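Local coordinates for periplasmic molybdate-binding protein (Azotobacter vinelandii, PDB 1ATG) that binds molybdate and tungstate in a pocket between its two domains, probably to hand the oxyanion to an ABC transporter, at residues V146-A149 with H150-A154; V4-T8 with N9-T13; L84-K88 with P89-D93; I109-P112 with Q113-P116. One frame throughout, in Å; residues are numbered along the deposited sequence.

Contacts 1, 2 and 4 converge on one tungstate ion, which lies at the interface between the two domains of this type II periplasmic binding protein. The start of helix 146-154 (contact 1) and the turn after strand 2-7 (contact 2) both bond to the ion, and they also touch each other: Gly-147 N lies 2.8 Å from Thr-8 OG1. Contact 4 brings the chain to the anion at the start of helix 116-127; its nearest atoms are about 6 Å from those of contact 2. Contact 3 sits farther out, its centre about 14 Å from that of contact 1. There Trp-85 CZ3 packs 3.5 Å from His-150 CD2, on the helix whose first turn faces the ligand.

Contact 1 (V146-A149 with H150-A154); sequences VGQA and HSQTA. With WO4 (tungstate(VI)ion), chain B; SO4 (sulfate ion), chain D.
His-150 N, Ser-151 N, Gln-152 N and Thr-153 N each donate to the carbonyl oxygen four residues back, from Val-146 O to Ala-149 O, so 146-154 forms a regular alpha helix. The bond from His-150 N to Val-146 O is 2.8 Å long. Ala-149 O takes a second donor, Thr-153 OG1 at 2.8 Å, and the hydroxyl and the amide reach it from opposite faces of its carbonyl plane. This helix points its N-terminus at the bound oxyanion: Val-146 N donates to tungstate O1 over 2.8 Å in a nearly straight bond (174°), and the helix end probably adds a favourable field. Val-146 CG1 rests 3.5 Å from the same oxygen. On the flank, a sulfate, probably from the crystallisation liquor, is held by two glutamines: Gln-152 NE2 donates to sulfate O2 (2.7 Å) and Gln-148 NE2 to O4. Ser-151 OG reaches O2 as well in one of its two conformers. The Gln-152 chain bends at chi2 (-51°) to bring its amide there; that of Gln-148 runs extended, with OE1 accepting from Asn-144 N. A water bridges Gly-147 O and His-150 ND1, lying 2.7 Å from ND1 in the plane of the imidazole.

Contact 2 (V4-T8 with N9-T13); sequences VVTAT and NFLGT. With WO4 (tungstate(VI)ion), chain B.
Ala-7 O is gripped by two donors, Phe-10 N at 3.1 Å and Thr-6 OG1 at 2.9 Å, which come from opposite faces of its carbonyl plane. The hydroxyl gets there because Thr-6 OG1 stands opposite the backbone N (chi1 -176°), beside its own carbonyl carbon and close to the next peptide. From that place it also lies at the edge of the Phe-10 ring, in the ring plane, and touches Phe-10 CB at 3.3 Å. A valine at Thr-6 would probably leave Ala-7 O with Phe-10 N but without its hydroxyl donor, and the turn less firmly tied to the strand end. One residue on, Leu-11 N donates to Thr-8 O from well above the carbonyl plane. This short 3-10 turn presents three donors to the tungstate. Thr-8 OG1 gives a 2.7 Å bond to O1, while Asn-9 N and Asn-9 ND2 (2.8 Å, angle 164°) both donate to O2, so a single residue clasps that oxygen with backbone and side chain. Second-shell bonds set these groups: Thr-8 OG1 accepts from Gly-147 N, and Asn-9 OD1 is bonded to Tyr-227 OH and Gln-192 NE2, which fixes the turn of the amide. The stretch is the strand-to-helix link of the beta-alpha-beta unit 2-7, 11-25, 29-34. Strand 2-7 runs between parallel neighbours 29-34 and 51-53, Leu-11 leans on Ile-31 and Ser-33, and the Phe-10 ring meets Tyr-77 and Tyr-227 edge-to-face.

Contact 3 (L84-K88 with P89-D93); sequences LWSAK and PGLVD
Lys-88 O and Leu-91 N close a type II beta turn with Pro-89 and Gly-90 at its corners, joined by a weak 3.4 Å hydrogen bond; Gly-90 has the positive phi (79°) that this turn favours at its third position. Just ahead of it Ser-86, the last residue of strand 75-86, makes an ST turn. With its hydroxyl trans to the main-chain nitrogen (chi1 177°), Ser-86 OG swings beside its own carbonyl and accepts from Lys-88 N at 3.0 Å; it is also bonded to Asp-159 O. The two turns fold the chain back, so that side chains of the loop lie against those of the strand. Val-92 lays its two methyls along one face of the strand, CG1 against Leu-84 CD2 at 3.9 Å and CG2 over Ser-86 CB at 3.8 Å. Leu-84 and Val-92 cross obliquely there, and Leu-160 and Trp-180 of the neighbouring strands pack on Val-92 as well. Leu-91 sends a single branch inward, its CD2 touching Ser-86 OG at 3.5 Å. Ser-178 ties this bend to strand 178-180, since its hydroxyl is hydrogen-bonded to both Lys-88 O and Val-92 N. Trp-85 points away from the loop; its indole packs against Thr-153 and Ala-154 of helix 146-154, with NE1 bonded to Pro-176 O. The Lys-88 chain is extended throughout and leads away from the bend; only its root takes part, with Lys-88 CG lying 3.4 Å from Pro-89 O.

Contact 4 (I109-P112 with Q113-P116); sequences ISNP and QIAP. With WO4 (tungstate(VI)ion), chain B.
Asn-111 O collects two backbone donors, Ala-115 N at 2.9 Å and Ile-114 N at 3.1 Å. The first arrives almost in line with the carbonyl bond (171° at the oxygen), the second from above the carbonyl plane, so the two approach in clearly different directions. The same residue offers a second acceptor atom: Asn-111 OD1 takes a third donor, Gln-113 N, at 3.0 Å, an Asx turn. The side chain can do this because CG points directly away from the residue's own N (chi1 180°), beside the carbonyl carbon, which places OD1 near the N-H two residues on. Three successive amides, 113 to 115, are thus satisfied by one asparagine. A leucine in its place would probably leave Gln-113 N without its acceptor and the start of the turn freer to move. This tight turn links strand 107-110 to helix 116-127, with Ala-115 at the N-cap, a strand-to-helix connection that delivers a helix start to the oxyanion. Tyr-117 N, within that first helical turn, donates to the tungstate. Pro-116 has no N-H to give, and its nitrogen merely lies 3.2 Å from tungstate O3, with Pro-116 CD packed 3.3 Å from O4. The Ile-114 side chain crosses that of Asn-111 at about a right angle, with Ile-114 CG1 3.6 Å from Asn-111 CB. Asn-111 is backbone-bonded to Ala-143 of strand 140-143, and Ile-114 to Gly-37 of helix 36-44.

Contact 1 (V146-A149 with H150-A154)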
loop_
_atom_site.group_PDB
_atom_site.type_symbol
_atom_site.label_atom_id
_atom_site.label_comp_id
_atom_site.label_asym_id
_atom_site.label_seq_id
_atom_site.Cartn_x
_atom_site.Cartn_y
_atom_site.Cartn_z
ATOM N N VAL A 146 -1.140 -5.474 -3.976
ATOM C CA VAL A 146 -1.828 -4.362 -4.649
ATOM C C VAL A 146 -1.025 -3.882 -5.841
ATOM O O VAL A 146 -1.583 -3.320 -6.794
ATOM C CB VAL A 146 -2.239 -3.254 -3.680
ATOM C CG1 VAL A 146 -1.086 -2.364 -3.267
ATOM C CG2 VAL A 146 -3.355 -2.399 -4.283
ATOM N N GLY A 147 0.284 -4.109 -5.865
ATOM C CA GLY A 147 1.090 -3.871 -7.060
ATOM C C GLY A 147 0.531 -4.682 -8.236
ATOM O O GLY A 147 0.329 -4.161 -9.338
ATOM N N GLN A 148 0.236 -5.957 -8.008
ATOM C CA GLN A 148 -0.339 -6.784 -9.069
ATOM C C GLN A 148 -1.767 -6.373 -9.390
ATOM O O GLN A 148 -2.125 -6.321 -10.575
ATOM C CB GLN A 148 -0.246 -8.264 -8.709
ATOM C CG GLN A 148 -0.849 -9.171 -9.778
ATOM C CD GLN A 148 -0.554 -10.631 -9.508
ATOM O OE1 GLN A 148 -1.218 -11.319 -8.736
ATOM N NE2 GLN A 148 0.493 -11.141 -10.166
ATOM N N ALA A 149 -2.600 -6.002 -8.406
ATOM C CA ALA A 149 -3.949 -5.530 -8.710
ATOM C C ALA A 149 -3.879 -4.300 -9.615
ATOM O O ALA A 149 -4.641 -4.181 -10.570
ATOM C CB ALA A 149 -4.694 -5.229 -7.425
ATOM N N HIS A 150 -2.958 -3.390 -9.261
ATOM C CA HIS A 150 -2.788 -2.200 -10.096
ATOM C C HIS A 150 -2.324 -2.543 -11.512
ATOM O O HIS A 150 -2.860 -1.998 -12.475
ATOM C CB HIS A 150 -1.804 -1.230 -9.412
ATOM C CG HIS A 150 -1.424 -0.118 -10.339
ATOM N ND1 HIS A 150 -0.225 -0.134 -11.011
ATOM C CD2 HIS A 150 -2.091 0.994 -10.730
ATOM C CE1 HIS A 150 -0.161 0.942 -11.787
ATOM N NE2 HIS A 150 -1.269 1.635 -11.640
ATOM N N SER A 151 -1.347 -3.434 -11.640
ATOM C CA SER A 151 -0.857 -3.859 -12.946
ATOM C C SER A 151 -1.975 -4.441 -13.809
ATOM O O SER A 151 -2.137 -4.114 -14.994
ATOM C CB SER A 151 0.204 -4.969 -12.779
ATOM O OG SER A 151 0.485 -5.476 -14.080
ATOM N N GLN A 152 -2.765 -5.317 -13.205
ATOM C CA GLN A 152 -3.862 -5.961 -13.924
ATOM C C GLN A 152 -4.902 -4.964 -14.378
ATOM O O GLN A 152 -5.478 -5.073 -15.466
ATOM C CB GLN A 152 -4.510 -7.004 -13.023
ATOM C CG GLN A 152 -3.632 -8.198 -12.703
ATOM C CD GLN A 152 -3.004 -8.865 -13.911
ATOM O OE1 GLN A 152 -3.700 -9.307 -14.823
ATOM N NE2 GLN A 152 -1.678 -8.934 -13.954
ATOM N N THR A 153 -5.192 -3.968 -13.534
ATOM C CA THR A 153 -6.171 -2.957 -13.893
ATOM C C THR A 153 -5.611 -2.001 -14.933
ATOM O O THR A 153 -6.298 -1.618 -15.881
ATOM C CB THR A 153 -6.627 -2.193 -12.633
ATOM O OG1 THR A 153 -7.038 -3.133 -11.630
ATOM C CG2 THR A 153 -7.819 -1.310 -12.941
ATOM N N ALA A 154 -4.338 -1.617 -14.781
ATOM C CA ALA A 154 -3.721 -0.653 -15.684
ATOM C C ALA A 154 -3.631 -1.133 -17.125
ATOM O O ALA A 154 -3.665 -0.321 -18.052
ATOM C CB ALA A 154 -2.330 -0.270 -15.193
HETATM W W WO4 B . 0.042 -4.278 -0.043
HETATM O O1 WO4 B . 0.323 -5.143 -1.570
HETATM O O2 WO4 B . 0.675 -2.670 -0.114
HETATM O O3 WO4 B . -1.685 -4.159 0.310
HETATM O O4 WO4 B . 0.810 -5.117 1.314
HETATM S S SO4 D . 2.008 -8.352 -12.522
HETATM O O1 SO4 D . 3.025 -7.921 -13.544
HETATM O O2 SO4 D . 0.647 -8.026 -13.054
HETATM O O3 SO4 D . 2.250 -7.617 -11.238
HETATM O O4 SO4 D . 2.118 -9.824 -12.287
HETATM O O HOH W 1 1.707 -1.910 -10.313
#

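Contact 2 (V4-T8 with N9-T13)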
loop_
_atom_site.group_PDB
_atom_site.type_symbol
_atom_site.label_atom_id
_atom_site.label_comp_id
_atom_site.label_asym_id
_atom_site.label_seq_id
_atom_site.Cartn_x
_atom_site.Cartn_y
_atom_site.Cartn_z
ATOM N N VAL A 4 15.927 -1.571 2.421
ATOM C CA VAL A 4 14.554 -1.280 2.820
ATOM C C VAL A 4 13.550 -2.105 2.013
ATOM O O VAL A 4 13.632 -2.115 0.793
ATOM C CB VAL A 4 14.261 0.219 2.603
ATOM C CG1 VAL A 4 12.832 0.585 2.977
ATOM C CG2 VAL A 4 15.232 1.072 3.417
ATOM N N VAL A 5 12.648 -2.740 2.732
ATOM C CA VAL A 5 11.593 -3.534 2.099
ATOM C C VAL A 5 10.254 -2.849 2.357
ATOM O O VAL A 5 9.975 -2.373 3.450
ATOM C CB VAL A 5 11.596 -4.989 2.584
ATOM C CG1 VAL A 5 11.289 -5.084 4.064
ATOM C CG2 VAL A 5 10.634 -5.836 1.752
ATOM N N THR A 6 9.445 -2.787 1.307
ATOM C CA THR A 6 8.156 -2.122 1.410
ATOM C C THR A 6 7.007 -2.956 0.872
ATOM O O THR A 6 7.126 -3.668 -0.120
ATOM C CB THR A 6 8.184 -0.765 0.689
ATOM O OG1 THR A 6 6.931 -0.083 0.892
ATOM C CG2 THR A 6 8.392 -0.872 -0.817
ATOM N N ALA A 7 5.865 -2.793 1.515
ATOM C CA ALA A 7 4.580 -3.242 0.972
ATOM C C ALA A 7 4.483 -2.614 -0.412
ATOM O O ALA A 7 4.847 -1.444 -0.623
ATOM C CB ALA A 7 3.468 -2.763 1.879
ATOM N N THR A 8 3.907 -3.356 -1.367
ATOM C CA THR A 8 3.886 -2.910 -2.738
ATOM C C THR A 8 3.162 -1.594 -2.964
ATOM O O THR A 8 3.589 -0.878 -3.877
ATOM C CB THR A 8 3.298 -3.928 -3.734
ATOM O OG1 THR A 8 1.894 -4.090 -3.547
ATOM C CG2 THR A 8 3.990 -5.276 -3.639
ATOM N N ASN A 9 2.145 -1.239 -2.204
ATOM C CA ASN A 9 1.476 0.034 -2.461
ATOM C C ASN A 9 2.430 1.221 -2.474
ATOM O O ASN A 9 2.169 2.205 -3.170
ATOM C CB ASN A 9 0.402 0.315 -1.406
ATOM C CG ASN A 9 0.939 0.836 -0.094
ATOM O OD1 ASN A 9 1.029 2.049 0.181
ATOM N ND2 ASN A 9 1.345 -0.111 0.765
ATOM N N PHE A 10 3.453 1.163 -1.614
ATOM C CA PHE A 10 4.325 2.285 -1.332
ATOM C C PHE A 10 5.585 2.296 -2.162
ATOM O O PHE A 10 6.435 3.189 -2.000
ATOM C CB PHE A 10 4.672 2.241 0.169
ATOM C CG PHE A 10 5.199 3.511 0.787
ATOM C CD1 PHE A 10 4.457 4.675 0.788
ATOM C CD2 PHE A 10 6.450 3.512 1.393
ATOM C CE1 PHE A 10 4.953 5.824 1.395
ATOM C CE2 PHE A 10 6.954 4.668 1.985
ATOM C CZ PHE A 10 6.196 5.815 1.966
ATOM N N LEU A 11 5.726 1.348 -3.093
ATOM C CA LEU A 11 6.958 1.265 -3.868
ATOM C C LEU A 11 7.313 2.535 -4.615
ATOM O O LEU A 11 8.436 3.050 -4.488
ATOM C CB LEU A 11 6.869 0.099 -4.861
ATOM C CG LEU A 11 8.082 -0.091 -5.783
ATOM C CD1 LEU A 11 9.369 -0.318 -5.000
ATOM C CD2 LEU A 11 7.825 -1.278 -6.708
ATOM N N GLY A 12 6.405 3.064 -5.422
ATOM C CA GLY A 12 6.686 4.252 -6.216
ATOM C C GLY A 12 7.002 5.446 -5.326
ATOM O O GLY A 12 7.897 6.253 -5.618
ATOM N N THR A 13 6.290 5.583 -4.214
ATOM C CA THR A 13 6.541 6.675 -3.270
ATOM C C THR A 13 7.885 6.506 -2.588
ATOM O O THR A 13 8.649 7.475 -2.447
ATOM C CB THR A 13 5.394 6.778 -2.261
ATOM O OG1 THR A 13 4.137 6.843 -2.943
ATOM C CG2 THR A 13 5.564 8.030 -1.404
HETATM W W WO4 B . 0.042 -4.278 -0.043
HETATM O O1 WO4 B . 0.323 -5.143 -1.570
HETATM O O2 WO4 B . 0.675 -2.670 -0.114
HETATM O O3 WO4 B . -1.685 -4.159 0.310
HETATM O O4 WO4 B . 0.810 -5.117 1.314
#

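Contact 3 (L84-K88 with P89-D93)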
loop_
_atom_site.group_PDB
_atom_site.type_symbol
_atom_site.label_atom_id
_atom_site.label_comp_id
_atom_site.label_asym_id
_atom_site.label_seq_id
_atom_site.Cartn_x
_atom_site.Cartn_y
_atom_site.Cartn_z
ATOM N N LEU A 84 -11.338 2.574 -6.109
ATOM C CA LEU A 84 -11.845 1.683 -7.151
ATOM C C LEU A 84 -11.474 2.358 -8.478
ATOM O O LEU A 84 -11.818 3.542 -8.694
ATOM C CB LEU A 84 -13.357 1.545 -7.053
ATOM C CG LEU A 84 -13.977 0.702 -8.181
ATOM C CD1 LEU A 84 -13.547 -0.751 -8.089
ATOM C CD2 LEU A 84 -15.493 0.816 -8.133
ATOM N N TRP A 85 -10.739 1.665 -9.321
ATOM C CA TRP A 85 -10.205 2.269 -10.529
ATOM C C TRP A 85 -10.508 1.385 -11.721
ATOM O O TRP A 85 -10.592 0.169 -11.636
ATOM C CB TRP A 85 -8.680 2.381 -10.350
ATOM C CG TRP A 85 -7.932 3.064 -11.453
ATOM C CD1 TRP A 85 -8.237 4.266 -12.042
ATOM C CD2 TRP A 85 -6.767 2.572 -12.121
ATOM N NE1 TRP A 85 -7.306 4.551 -13.014
ATOM C CE2 TRP A 85 -6.402 3.535 -13.095
ATOM C CE3 TRP A 85 -5.972 1.434 -11.992
ATOM C CZ2 TRP A 85 -5.295 3.374 -13.914
ATOM C CZ3 TRP A 85 -4.866 1.294 -12.814
ATOM C CH2 TRP A 85 -4.528 2.264 -13.760
ATOM N N SER A 86 -10.636 2.040 -12.873
ATOM C CA SER A 86 -10.635 1.382 -14.156
ATOM C C SER A 86 -9.740 2.206 -15.090
ATOM O O SER A 86 -9.763 3.444 -15.042
ATOM C CB SER A 86 -12.017 1.248 -14.783
ATOM O OG SER A 86 -11.951 0.651 -16.083
ATOM N N ALA A 87 -9.059 1.533 -16.004
ATOM C CA ALA A 87 -8.344 2.237 -17.065
ATOM C C ALA A 87 -9.356 2.855 -18.035
ATOM O O ALA A 87 -8.979 3.762 -18.791
ATOM C CB ALA A 87 -7.405 1.301 -17.817
ATOM N N LYS A 88 -10.600 2.417 -18.070
ATOM C CA LYS A 88 -11.575 2.955 -19.009
ATOM C C LYS A 88 -12.269 4.181 -18.466
ATOM O O LYS A 88 -12.971 4.110 -17.455
ATOM C CB LYS A 88 -12.659 1.896 -19.297
ATOM C CG LYS A 88 -13.689 2.375 -20.311
ATOM C CD LYS A 88 -14.605 1.288 -20.847
ATOM C CE LYS A 88 -15.544 1.872 -21.897
ATOM N NZ LYS A 88 -16.652 0.942 -22.241
ATOM N N PRO A 89 -12.167 5.318 -19.148
ATOM C CA PRO A 89 -12.898 6.506 -18.730
ATOM C C PRO A 89 -14.389 6.217 -18.756
ATOM O O PRO A 89 -14.875 5.444 -19.594
ATOM C CB PRO A 89 -12.476 7.574 -19.732
ATOM C CG PRO A 89 -11.213 7.069 -20.334
ATOM C CD PRO A 89 -11.365 5.559 -20.370
ATOM N N GLY A 90 -15.158 6.776 -17.823
ATOM C CA GLY A 90 -16.587 6.588 -17.779
ATOM C C GLY A 90 -17.110 5.295 -17.193
ATOM O O GLY A 90 -18.326 5.229 -16.951
ATOM N N LEU A 91 -16.302 4.262 -16.954
ATOM C CA LEU A 91 -16.819 3.017 -16.399
ATOM C C LEU A 91 -17.115 3.150 -14.914
ATOM O O LEU A 91 -18.191 2.768 -14.450
ATOM C CB LEU A 91 -15.867 1.848 -16.655
ATOM C CG LEU A 91 -16.302 0.501 -16.086
ATOM C CD1 LEU A 91 -17.672 0.096 -16.615
ATOM C CD2 LEU A 91 -15.262 -0.582 -16.370
ATOM N N VAL A 92 -16.158 3.646 -14.131
ATOM C CA VAL A 92 -16.368 3.831 -12.702
ATOM C C VAL A 92 -17.052 5.177 -12.484
ATOM O O VAL A 92 -16.465 6.227 -12.737
ATOM C CB VAL A 92 -15.055 3.739 -11.921
ATOM C CG1 VAL A 92 -15.304 3.987 -10.440
ATOM C CG2 VAL A 92 -14.431 2.364 -12.120
ATOM N N ASP A 93 -18.267 5.127 -11.972
ATOM C CA ASP A 93 -18.995 6.353 -11.651
ATOM C C ASP A 93 -18.543 6.867 -10.291
ATOM O O ASP A 93 -17.968 6.148 -9.488
ATOM C CB ASP A 93 -20.496 6.078 -11.610
ATOM C CG ASP A 93 -20.849 5.091 -10.516
ATOM O OD1 ASP A 93 -20.456 3.903 -10.669
ATOM O OD2 ASP A 93 -21.456 5.457 -9.483
#

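Contact 4 (I109-P112 with Q113-P116)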
loop_
_atom_site.group_PDB
_atom_site.type_symbol
_atom_site.label_atom_id
_atom_site.label_comp_id
_atom_site.label_asym_id
_atom_site.label_seq_id
_atom_site.Cartn_x
_atom_site.Cartn_y
_atom_site.Cartn_z
ATOM N N ILE A 109 -8.669 -7.737 -6.984
ATOM C CA ILE A 109 -8.608 -7.407 -5.562
ATOM C C ILE A 109 -7.446 -8.185 -4.984
ATOM O O ILE A 109 -7.378 -9.421 -5.122
ATOM C CB ILE A 109 -9.897 -7.714 -4.789
ATOM C CG1 ILE A 109 -11.089 -7.068 -5.504
ATOM C CG2 ILE A 109 -9.770 -7.261 -3.339
ATOM C CD1 ILE A 109 -12.415 -7.170 -4.802
ATOM N N SER A 110 -6.516 -7.496 -4.335
ATOM C CA SER A 110 -5.379 -8.226 -3.763
ATOM C C SER A 110 -5.894 -9.134 -2.645
ATOM O O SER A 110 -6.896 -8.896 -1.984
ATOM C CB SER A 110 -4.249 -7.315 -3.346
ATOM O OG SER A 110 -4.622 -6.305 -2.446
ATOM N N ASN A 111 -5.175 -10.236 -2.450
ATOM C CA ASN A 111 -5.544 -11.258 -1.469
ATOM C C ASN A 111 -5.674 -10.644 -0.090
ATOM O O ASN A 111 -4.646 -10.206 0.435
ATOM C CB ASN A 111 -4.436 -12.311 -1.547
ATOM C CG ASN A 111 -4.632 -13.473 -0.594
ATOM O OD1 ASN A 111 -5.429 -13.405 0.324
ATOM N ND2 ASN A 111 -3.915 -14.570 -0.873
ATOM N N PRO A 112 -6.833 -10.651 0.525
ATOM C CA PRO A 112 -7.033 -9.953 1.781
ATOM C C PRO A 112 -6.316 -10.559 2.962
ATOM O O PRO A 112 -6.100 -9.864 3.961
ATOM C CB PRO A 112 -8.546 -9.910 1.947
ATOM C CG PRO A 112 -9.005 -11.139 1.224
ATOM C CD PRO A 112 -8.113 -11.181 -0.007
ATOM N N GLN A 113 -5.888 -11.819 2.843
ATOM C CA GLN A 113 -5.132 -12.448 3.922
ATOM C C GLN A 113 -3.713 -11.917 3.995
ATOM O O GLN A 113 -3.080 -12.036 5.060
ATOM C CB GLN A 113 -5.084 -13.969 3.692
ATOM C CG GLN A 113 -6.463 -14.613 3.672
ATOM C CD GLN A 113 -7.130 -14.591 5.030
ATOM O OE1 GLN A 113 -6.484 -14.853 6.046
ATOM N NE2 GLN A 113 -8.418 -14.273 5.060
ATOM N N ILE A 114 -3.165 -11.397 2.904
ATOM C CA ILE A 114 -1.780 -10.964 2.879
ATOM C C ILE A 114 -1.532 -9.519 2.446
ATOM O O ILE A 114 -0.423 -9.018 2.653
ATOM C CB ILE A 114 -0.929 -11.860 1.939
ATOM C CG1 ILE A 114 -1.452 -11.858 0.502
ATOM C CG2 ILE A 114 -0.795 -13.280 2.489
ATOM C CD1 ILE A 114 -0.533 -12.550 -0.490
ATOM N N ALA A 115 -2.525 -8.873 1.848
ATOM C CA ALA A 115 -2.371 -7.529 1.301
ATOM C C ALA A 115 -3.447 -6.647 1.900
ATOM O O ALA A 115 -4.617 -6.749 1.548
ATOM C CB ALA A 115 -2.489 -7.587 -0.225
ATOM N N PRO A 116 -3.058 -5.724 2.784
ATOM C CA PRO A 116 -4.013 -4.817 3.414
ATOM C C PRO A 116 -4.861 -4.010 2.441
ATOM O O PRO A 116 -6.013 -3.717 2.766
ATOM C CB PRO A 116 -3.138 -3.939 4.307
ATOM C CG PRO A 116 -1.996 -4.845 4.675
ATOM C CD PRO A 116 -1.703 -5.608 3.398
HETATM W W WO4 B . 0.042 -4.278 -0.043
HETATM O O1 WO4 B . 0.323 -5.143 -1.570
HETATM O O2 WO4 B . 0.675 -2.670 -0.114
HETATM O O3 WO4 B . -1.685 -4.159 0.310
HETATM O O4 WO4 B . 0.810 -5.117 1.314
#